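Local coordinates for SusD-like protein BACOVA_02651 (Bacteroides ovatus, PDB 5E75), which binds polysaccharide at the surface of the cell and probably captures xyloglucan before its transport into the periplasm for degradation, at residues W32-Y35 against N36-S39; N505-L508 against N509-P512. One frame throughout, in Å; residues are numbered along the deposited sequence.

Interaction 1 (W32-Y35 against N36-S39)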
loop_
_atom_site.group_PDB
_atom_site.type_symbol
_atom_site.label_atom_id
_atom_site.label_comp_id
_atom_site.label_asym_id
_atom_site.label_seq_id
_atom_site.Cartn_x
_atom_site.Cartn_y
_atom_site.Cartn_z
ATOM N N TRP A 32 7.507 11.794 -1.285
ATOM C CA TRP A 32 7.318 10.351 -1.481
ATOM C C TRP A 32 7.961 9.828 -2.763
ATOM O O TRP A 32 7.991 8.616 -2.999
ATOM C CB TRP A 32 5.817 10.045 -1.524
ATOM C CG TRP A 32 5.123 10.240 -0.214
ATOM C CD1 TRP A 32 4.423 11.344 0.177
ATOM C CD2 TRP A 32 5.066 9.316 0.883
ATOM N NE1 TRP A 32 3.959 11.180 1.466
ATOM C CE2 TRP A 32 4.326 9.937 1.915
ATOM C CE3 TRP A 32 5.586 8.038 1.099
ATOM C CZ2 TRP A 32 4.093 9.311 3.148
ATOM C CZ3 TRP A 32 5.347 7.423 2.313
ATOM C CH2 TRP A 32 4.599 8.052 3.316
ATOM N N PHE A 33 8.490 10.723 -3.581
ATOM C CA PHE A 33 8.909 10.369 -4.931
ATOM C C PHE A 33 9.942 9.227 -4.975
ATOM O O PHE A 33 9.810 8.320 -5.805
ATOM C CB PHE A 33 9.437 11.613 -5.667
ATOM C CG PHE A 33 9.831 11.340 -7.090
ATOM C CD1 PHE A 33 8.888 11.362 -8.111
ATOM C CD2 PHE A 33 11.142 11.056 -7.400
ATOM C CE1 PHE A 33 9.256 11.091 -9.414
ATOM C CE2 PHE A 33 11.510 10.781 -8.711
ATOM C CZ PHE A 33 10.564 10.805 -9.709
ATOM N N ASP A 34 10.952 9.236 -4.112
ATOM C CA ASP A 34 12.011 8.228 -4.200
ATOM C C ASP A 34 11.454 6.840 -3.916
ATOM O O ASP A 34 12.008 5.853 -4.373
ATOM C CB ASP A 34 13.189 8.488 -3.243
ATOM C CG ASP A 34 14.104 9.592 -3.709
ATOM O OD1 ASP A 34 13.878 10.139 -4.807
ATOM O OD2 ASP A 34 15.065 9.895 -2.960
ATOM N N TYR A 35 10.385 6.766 -3.128
ATOM C CA TYR A 35 9.722 5.488 -2.848
ATOM C C TYR A 35 8.789 5.096 -3.987
ATOM O O TYR A 35 8.887 3.983 -4.507
ATOM C CB TYR A 35 8.951 5.604 -1.531
ATOM C CG TYR A 35 8.023 4.454 -1.175
ATOM C CD1 TYR A 35 8.499 3.155 -1.050
ATOM C CD2 TYR A 35 6.674 4.682 -0.918
ATOM C CE1 TYR A 35 7.652 2.116 -0.688
ATOM C CE2 TYR A 35 5.825 3.640 -0.569
ATOM C CZ TYR A 35 6.326 2.368 -0.452
ATOM O OH TYR A 35 5.503 1.307 -0.094
ATOM N N ASN A 36 7.914 6.009 -4.387
ATOM C CA ASN A 36 6.955 5.722 -5.443
ATOM C C ASN A 36 7.601 5.417 -6.780
ATOM O O ASN A 36 7.027 4.687 -7.581
ATOM C CB ASN A 36 5.953 6.875 -5.607
ATOM C CG ASN A 36 4.756 6.482 -6.427
ATOM O OD1 ASN A 36 3.845 5.808 -5.912
ATOM N ND2 ASN A 36 4.740 6.857 -7.706
ATOM N N GLN A 37 8.798 5.932 -7.031
ATOM C CA GLN A 37 9.335 5.826 -8.379
ATOM C C GLN A 37 9.755 4.410 -8.741
ATOM O O GLN A 37 9.940 4.105 -9.918
ATOM C CB GLN A 37 10.498 6.794 -8.596
ATOM C CG GLN A 37 11.784 6.440 -7.898
ATOM C CD GLN A 37 12.972 7.184 -8.476
ATOM O OE1 GLN A 37 13.463 8.149 -7.894
ATOM N NE2 GLN A 37 13.432 6.740 -9.635
ATOM N N ARG A 38 9.922 3.545 -7.752
ATOM C CA ARG A 38 10.366 2.188 -8.040
ATOM C C ARG A 38 9.991 1.183 -6.960
ATOM O O ARG A 38 9.209 0.266 -7.225
ATOM C CB ARG A 38 11.884 2.181 -8.258
ATOM C CG ARG A 38 12.446 0.886 -8.839
ATOM C CD ARG A 38 13.687 1.169 -9.688
ATOM N NE ARG A 38 13.358 1.889 -10.919
ATOM C CZ ARG A 38 13.011 1.313 -12.070
ATOM N NH1 ARG A 38 12.938 -0.010 -12.172
ATOM N NH2 ARG A 38 12.733 2.067 -13.127
ATOM N N SER A 39 10.550 1.359 -5.766
ATOM C CA SER A 39 10.525 0.324 -4.742
ATOM C C SER A 39 9.136 0.009 -4.170
ATOM O O SER A 39 8.938 -1.067 -3.630
ATOM C CB SER A 39 11.482 0.676 -3.608
ATOM O OG SER A 39 11.094 1.872 -2.953
HETATM O O HOH W 1 12.484 3.389 -4.802
#
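Asn36 N donates to Trp32 O at 3.0 Å in an almost straight bond (176° at the hydrogen), and Gln37 N donates to Phe33 O at 2.9 Å with a more bent N-H. These are i to i+4 bonds of alpha-helical type. Tyr35 O marks the fraying of that pattern: it takes two weak bonds, from Arg38 N and from Ser39 OG, both at 3.4 Å. A water continues the set, donating to Asp34 O at 2.5 Å and accepting from Ser39 N, where the chain turns away towards helix 40-46.

Among the contacts with the aromatic rings, Gln37 CB lies over one face of the Phe33 ring, 4.3 Å from the centroid and displaced towards the rim, a CH-pi contact. With CG between the backbone N and the carbonyl carbon (chi1 72°), the glutamine chain runs out obliquely past the ring and brings OE1 within 3.4 Å of Phe33 CE2, its amide plane 56° from that of the ring. Trp256 meets the same ring edge-to-face. Ser39 OG sits obliquely against the Tyr35 ring, 3.5 Å from CD1.

The polar ends reach beyond the turn: Tyr35 OH bonds to Tyr423 OH, Asp34 OD2 to Ser77 OG, and the Asn36 amide uses OD1 for Thr355 and ND2 for Asn260. The short helix is thus pinned on several sides within the helical SusD-family fold. Its buried tyrosine and asparagine have their polar ends satisfied by distant parts of the chain, while a weak bifurcated acceptor and one water bridge the loss of regular helical bonding.

Interaction 2 (N505-L508 against N509-P512)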
loop_
_atom_site.group_PDB
_atom_site.type_symbol
_atom_site.label_atom_id
_atom_site.label_comp_id
_atom_site.label_asym_id
_atom_site.label_seq_id
_atom_site.Cartn_x
_atom_site.Cartn_y
_atom_site.Cartn_z
ATOM N N ASN A 505 26.770 4.466 8.239
ATOM C CA ASN A 505 26.361 4.430 9.647
ATOM C C ASN A 505 26.449 3.008 10.202
ATOM O O ASN A 505 25.468 2.258 10.159
ATOM C CB ASN A 505 24.939 4.970 9.814
ATOM C CG ASN A 505 24.479 4.943 11.253
ATOM O OD1 ASN A 505 25.267 4.664 12.153
ATOM N ND2 ASN A 505 23.203 5.251 11.480
ATOM N N PRO A 506 27.615 2.625 10.726
ATOM C CA PRO A 506 27.758 1.250 11.226
ATOM C C PRO A 506 26.842 0.891 12.397
ATOM O O PRO A 506 26.742 -0.295 12.735
ATOM C CB PRO A 506 29.231 1.166 11.655
ATOM C CG PRO A 506 29.765 2.554 11.589
ATOM C CD PRO A 506 28.901 3.342 10.680
ATOM N N LEU A 507 26.174 1.868 13.004
ATOM C CA LEU A 507 25.268 1.540 14.095
ATOM C C LEU A 507 24.010 0.858 13.580
ATOM O O LEU A 507 23.248 0.306 14.367
ATOM C CB LEU A 507 24.916 2.774 14.929
ATOM C CG LEU A 507 26.090 3.400 15.695
ATOM C CD1 LEU A 507 25.646 4.621 16.477
ATOM C CD2 LEU A 507 26.742 2.408 16.631
ATOM N N LEU A 508 23.795 0.872 12.267
ATOM C CA LEU A 508 22.702 0.100 11.687
ATOM C C LEU A 508 22.925 -1.405 11.895
ATOM O O LEU A 508 21.977 -2.183 11.819
ATOM C CB LEU A 508 22.497 0.433 10.208
ATOM C CG LEU A 508 22.004 1.854 9.912
ATOM C CD1 LEU A 508 21.899 2.050 8.408
ATOM C CD2 LEU A 508 20.668 2.191 10.588
ATOM N N ASN A 509 24.157 -1.802 12.201
ATOM C CA ASN A 509 24.474 -3.198 12.531
ATOM C C ASN A 509 24.530 -3.479 14.032
ATOM O O ASN A 509 24.886 -4.587 14.444
ATOM C CB ASN A 509 25.822 -3.595 11.918
ATOM C CG ASN A 509 25.704 -4.098 10.492
ATOM O OD1 ASN A 509 24.662 -4.593 10.071
ATOM N ND2 ASN A 509 26.795 -3.983 9.744
ATOM N N GLU A 510 24.156 -2.499 14.849
ATOM C CA GLU A 510 24.226 -2.626 16.299
ATOM C C GLU A 510 22.828 -2.619 16.886
ATOM O O GLU A 510 21.869 -2.240 16.218
ATOM C CB GLU A 510 25.047 -1.481 16.889
ATOM C CG GLU A 510 26.497 -1.448 16.391
ATOM C CD GLU A 510 27.264 -2.698 16.777
ATOM O OE1 GLU A 510 27.002 -3.237 17.871
ATOM O OE2 GLU A 510 28.113 -3.150 15.979
ATOM N N PRO A 511 22.698 -3.052 18.146
ATOM C CA PRO A 511 21.369 -3.156 18.749
ATOM C C PRO A 511 20.648 -1.810 18.828
ATOM O O PRO A 511 21.313 -0.784 19.014
ATOM C CB PRO A 511 21.670 -3.670 20.164
ATOM C CG PRO A 511 22.971 -4.353 20.055
ATOM C CD PRO A 511 23.747 -3.620 19.017
ATOM N N PRO A 512 19.315 -1.812 18.700
ATOM C CA PRO A 512 18.568 -0.570 18.927
ATOM C C PRO A 512 18.558 -0.157 20.390
ATOM O O PRO A 512 18.731 -0.984 21.308
ATOM C CB PRO A 512 17.152 -0.909 18.437
ATOM C CG PRO A 512 17.054 -2.375 18.559
ATOM C CD PRO A 512 18.430 -2.926 18.320
HETATM O O HOH W 2 28.770 -1.986 13.433
HETATM O O HOH W 3 21.885 0.927 16.731
HETATM O O HOH W 4 20.956 -3.757 14.045
#
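The peptide carbonyls of Pro506 and Leu507 are the flat groups that join the two halves, and both are approached from above their planes. Asn509 N donates to Pro506 O at 3.0 Å from 55° out of the carbonyl plane, and Glu510 N reaches Leu507 O, also at 3.0 Å, from 70° out. Such i to i+3 bonds define the 3-10 turn that follows helix 499-504. At its start the side-chain amide of Asn505 forms an Asx turn: OD1 accepts from Leu507 N at 3.1 Å, with the donor again above the amide carbonyl plane, while ND2 is held by Arg146 O.

Side-chain contact is slight. Glu510 CG meets Leu507 CD2 at 3.9 Å as the two chains cross at a slant. The glutamate chain bends at chi2 (-62°), and its OE2 shares a water with Pro506 O; the water donates to both, at 2.7 Å to Pro506 O. A second water spans Leu508 O and Glu510 O. Leu508 itself packs inward on Leu148 and on Asp501 and Val502 of helix 499-504.

Backbone bonding and solvent therefore carry this surface turn, with Pro506 O shared between an amide and a water; the carboxylate joins through that water, and the buried Leu508 packs the turn against helix 499-504.

From the N terminus, interaction 1 comes first, closing a turn of helix 33-36 and its exit towards helix 40-46; interaction 2 closes a 3-10 turn after helix 499-504, close to the C terminus. Each is local, and the two stand in series along the chain without nesting or crossing. They do not touch: their centres are about 25 Å apart and their nearest atoms about 15 Å. Residues 32-39 form a mostly buried contact, packed against helices 70-95 and 103-125 and strand 244-248, whereas 505-512 sit at the surface, joining the C-terminal region to the loop around Val145 and Leu148.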